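Local atomic coordinates of histidine-rich glycoprotein (Oryctolagus cuniculus, PDB entry 4CCV), a protein that binds heparin, heparan sulfate, heme, plasminogen, thrombospondin and divalent metal ions in plasma, acting as an adapter in coagulation, fibrinolysis and angiogenesis. Residues 30-33 and 34-37. Sequence-based numbering, arbitrary orientation.
With NAG (2-acetamido-2-deoxy-beta-D-glucopyranose), chain B; GSH (glutathione), chain C.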
ATOM      1  N   GLU A  30       7.415  12.773  -6.034  1.00 47.34           N
ATOM      2  CA  GLU A  30       6.512  13.715  -6.659  1.00 51.61           C
ATOM      3  C   GLU A  30       5.656  13.106  -7.825  1.00 48.85           C
ATOM      4  O   GLU A  30       4.558  13.594  -8.101  1.00 47.66           O
ATOM      5  CB  GLU A  30       7.356  14.895  -7.135  1.00 58.46           C
ATOM      6  CG  GLU A  30       6.749  15.788  -8.211  1.00 68.32           C
ATOM      7  CD  GLU A  30       7.762  16.765  -8.829  1.00 78.49           C
ATOM      8  OE1 GLU A  30       8.941  16.787  -8.376  1.00 82.47           O
ATOM      9  OE2 GLU A  30       7.376  17.507  -9.775  1.00 83.79           O
ATOM     10  N   ALA A  31       6.155  12.052  -8.485  1.00 45.46           N
ATOM     11  CA  ALA A  31       5.423  11.428  -9.613  1.00 44.70           C
ATOM     12  C   ALA A  31       4.135  10.764  -9.119  1.00 40.92           C
ATOM     13  O   ALA A  31       3.193  10.533  -9.882  1.00 39.72           O
ATOM     14  CB  ALA A  31       6.316  10.422 -10.349  1.00 43.94           C
ATOM     15  N   TYR A  32       4.111  10.492  -7.813  1.00 40.26           N
ATOM     16  CA  TYR A  32       2.956   9.949  -7.131  1.00 37.65           C
ATOM     17  C   TYR A  32       1.963  10.932  -6.531  1.00 35.26           C
ATOM     18  O   TYR A  32       1.023  10.487  -5.883  1.00 35.83           O
ATOM     19  CB  TYR A  32       3.421   9.004  -6.022  1.00 37.46           C
ATOM     20  CG  TYR A  32       4.021   7.696  -6.511  1.00 38.61           C
ATOM     21  CD1 TYR A  32       5.332   7.607  -6.934  1.00 41.02           C
ATOM     22  CD2 TYR A  32       3.266   6.545  -6.489  1.00 38.92           C
ATOM     23  CE1 TYR A  32       5.869   6.379  -7.348  1.00 42.04           C
ATOM     24  CE2 TYR A  32       3.760   5.339  -6.917  1.00 40.40           C
ATOM     25  CZ  TYR A  32       5.062   5.255  -7.333  1.00 41.31           C
ATOM     26  OH  TYR A  32       5.488   4.009  -7.712  1.00 46.27           O
ATOM     27  N   ALA A  33       2.070  12.219  -6.815  1.00 35.85           N
ATOM     28  CA  ALA A  33       1.202  13.229  -6.177  1.00 36.53           C
ATOM     29  C   ALA A  33      -0.308  12.979  -6.383  1.00 36.70           C
ATOM     30  O   ALA A  33      -1.104  13.324  -5.525  1.00 37.49           O
ATOM     31  CB  ALA A  33       1.588  14.632  -6.656  1.00 38.60           C
ATOM     32  N   SER A  34      -0.710  12.431  -7.539  1.00 36.11           N
ATOM     33  CA  SER A  34      -2.126  12.255  -7.839  1.00 36.18           C
ATOM     34  C   SER A  34      -2.688  10.902  -7.363  1.00 34.95           C
ATOM     35  O   SER A  34      -3.837  10.567  -7.655  1.00 36.95           O
ATOM     36  CB  SER A  34      -2.352  12.338  -9.363  1.00 38.16           C
ATOM     37  OG  SER A  34      -1.856  11.134  -9.958  1.00 37.89           O
ATOM     38  N   PHE A  35      -1.900  10.083  -6.677  1.00 33.87           N
ATOM     39  CA  PHE A  35      -2.283   8.691  -6.471  1.00 33.10           C
ATOM     40  C   PHE A  35      -3.326   8.526  -5.327  1.00 33.49           C
ATOM     41  O   PHE A  35      -3.348   9.310  -4.380  1.00 33.14           O
ATOM     42  CB  PHE A  35      -1.042   7.813  -6.213  1.00 31.84           C
ATOM     43  CG  PHE A  35      -0.343   7.307  -7.455  1.00 32.26           C
ATOM     44  CD1 PHE A  35       0.211   8.168  -8.384  1.00 33.60           C
ATOM     45  CD2 PHE A  35      -0.202   5.952  -7.662  1.00 32.27           C
ATOM     46  CE1 PHE A  35       0.865   7.697  -9.518  1.00 34.19           C
ATOM     47  CE2 PHE A  35       0.479   5.453  -8.768  1.00 31.70           C
ATOM     48  CZ  PHE A  35       0.998   6.322  -9.712  1.00 34.26           C
ATOM     49  N   ARG A  36      -4.193   7.523  -5.456  1.00 34.28           N
ATOM     50  CA  ARG A  36      -5.175   7.169  -4.407  1.00 36.27           C
ATOM     51  C   ARG A  36      -5.264   5.664  -4.250  1.00 33.31           C
ATOM     52  O   ARG A  36      -4.947   4.937  -5.164  1.00 31.77           O
ATOM     53  CB  ARG A  36      -6.531   7.712  -4.767  1.00 40.45           C
ATOM     54  CG  ARG A  36      -6.500   9.204  -4.951  1.00 44.42           C
ATOM     55  CD  ARG A  36      -7.922   9.642  -5.220  1.00 52.34           C
ATOM     56  NE  ARG A  36      -8.081  11.084  -5.345  1.00 56.55           N
ATOM     57  CZ  ARG A  36      -9.238  11.674  -5.643  1.00 62.82           C
ATOM     58  NH1 ARG A  36     -10.338  10.942  -5.859  1.00 61.88           N
ATOM     59  NH2 ARG A  36      -9.296  13.000  -5.726  1.00 64.69           N
ATOM     60  N   VAL A  37      -5.603   5.208  -3.045  1.00 31.25           N
ATOM     61  CA  VAL A  37      -5.709   3.794  -2.745  1.00 29.57           C
ATOM     62  C   VAL A  37      -6.917   3.274  -3.470  1.00 31.98           C
ATOM     63  O   VAL A  37      -7.993   3.943  -3.443  1.00 33.31           O
ATOM     64  CB  VAL A  37      -5.919   3.589  -1.189  1.00 28.74           C
ATOM     65  CG1 VAL A  37      -6.278   2.139  -0.888  1.00 27.91           C
ATOM     66  CG2 VAL A  37      -4.615   4.008  -0.530  1.00 28.60           C
TER
HETATM   67  C1  NAG B   1       1.147   9.151 -13.234  1.00 34.57           C
HETATM   68  C2  NAG B   1       2.630   8.882 -13.265  1.00 39.00           C
HETATM   69  C3  NAG B   1       3.293  10.178 -13.687  1.00 41.75           C
HETATM   70  C4  NAG B   1       2.760  10.759 -14.971  1.00 44.73           C
HETATM   71  C5  NAG B   1       1.246  10.899 -14.956  1.00 41.42           C
HETATM   72  C6  NAG B   1       0.683  11.196 -16.375  1.00 41.89           C
HETATM   73  C7  NAG B   1       3.912   7.449 -11.689  1.00 37.18           C
HETATM   74  C8  NAG B   1       4.499   7.253 -10.292  1.00 38.24           C
HETATM   75  N2  NAG B   1       3.215   8.547 -11.968  1.00 37.68           N
HETATM   76  O3  NAG B   1       4.648   9.926 -13.819  1.00 40.59           O
HETATM   77  O4  NAG B   1       3.264  12.064 -15.018  1.00 48.92           O
HETATM   78  O5  NAG B   1       0.651   9.705 -14.453  1.00 37.32           O
HETATM   79  O6  NAG B   1       1.192  10.165 -17.231  1.00 46.54           O
HETATM   80  O7  NAG B   1       4.060   6.540 -12.482  1.00 39.41           O
HETATM   81  N1  GSH C1238     -10.657   3.410  -8.988  1.00 76.22           N
HETATM   82  CA1 GSH C1238     -11.351   3.858  -7.802  1.00 58.93           C
HETATM   83  C1  GSH C1238     -12.687   4.443  -8.246  1.00 61.46           C
HETATM   84  O11 GSH C1238     -13.449   3.694  -8.923  1.00 71.43           O
HETATM   85  O12 GSH C1238     -13.046   5.605  -7.992  1.00 53.43           O
HETATM   86  CB1 GSH C1238     -10.298   4.684  -7.076  1.00 55.05           C
HETATM   87  CG1 GSH C1238     -10.868   5.897  -6.362  1.00 48.05           C
HETATM   88  CD1 GSH C1238     -10.761   7.180  -7.156  1.00 49.68           C
HETATM   89  OE1 GSH C1238     -10.907   8.169  -6.504  1.00 45.60           O
HETATM   90  N2  GSH C1238     -10.494   7.302  -8.484  1.00 43.40           N
HETATM   91  CA2 GSH C1238     -10.379   8.654  -9.053  1.00 51.42           C
HETATM   92  C2  GSH C1238     -11.683   9.403  -9.273  1.00 62.37           C
HETATM   93  O2  GSH C1238     -11.606  10.620  -9.427  1.00 65.72           O
HETATM   94  CB2 GSH C1238      -9.588   8.584 -10.345  1.00 54.44           C
HETATM   95  SG2 GSH C1238      -8.042   7.687  -9.978  1.00 57.26           S
HETATM   96  N3  GSH C1238     -12.836   8.702  -9.344  1.00 68.49           N
HETATM   97  CA3 GSH C1238     -14.143   9.237  -9.769  1.00 76.98           C
HETATM   98  C3  GSH C1238     -14.529  10.541  -9.102  1.00 88.15           C
HETATM   99  O31 GSH C1238     -14.609  10.565  -7.851  1.00 91.89           O
HETATM  100  O32 GSH C1238     -14.747  11.548  -9.826  1.00 93.38           O
HETATM  101  O   HOH W   1       0.655  11.528  -9.883  1.00 34.95           O
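Tyr32 and Phe35 close a type I beta turn that leads from the loop after helix 15-27 into strand 35-47 of the cystatin-like N2 domain. Its backbone bond, Phe35 N to Tyr32 O, measures 3.1 Å.

The two side chains of the turn also pack on each other. Tyr32 CD2 lies over the centre of the Phe35 ring, 3.7 Å from Phe35 CD2, with the ring planes inclined obliquely at 44°. The Tyr32 ring reaches this place with CG anti to its carbonyl carbon (chi1 -71°). Val102 of strand 95-104 touches both side chains.

The N-acetyl group of the NAG sugar adds contacts of two kinds. Its methyl C8 sits over one Tyr32 face, 3.4 Å from Tyr32 CE1. NAG N2 donates a nearly straight bond of 2.9 Å to Ala31 O (168°) and lies at the Phe35 ring edge.

Ala31 O also accepts from a water, 2.7 Å away, which in turn accepts from Ser34 N and is hydrogen-bonded to Ser34 OG at 2.5 Å.

Beyond the turn, extended Arg36 sends NH1 to glutathione OE1 at 2.9 Å, OE1 lying in the guanidinium plane at its edge.

Two donors thus grip Ala31 O, and methyl packing and hydrogen bonding together hold the acetamido group against the turn, while Arg36 offers glutathione a probably charged donor.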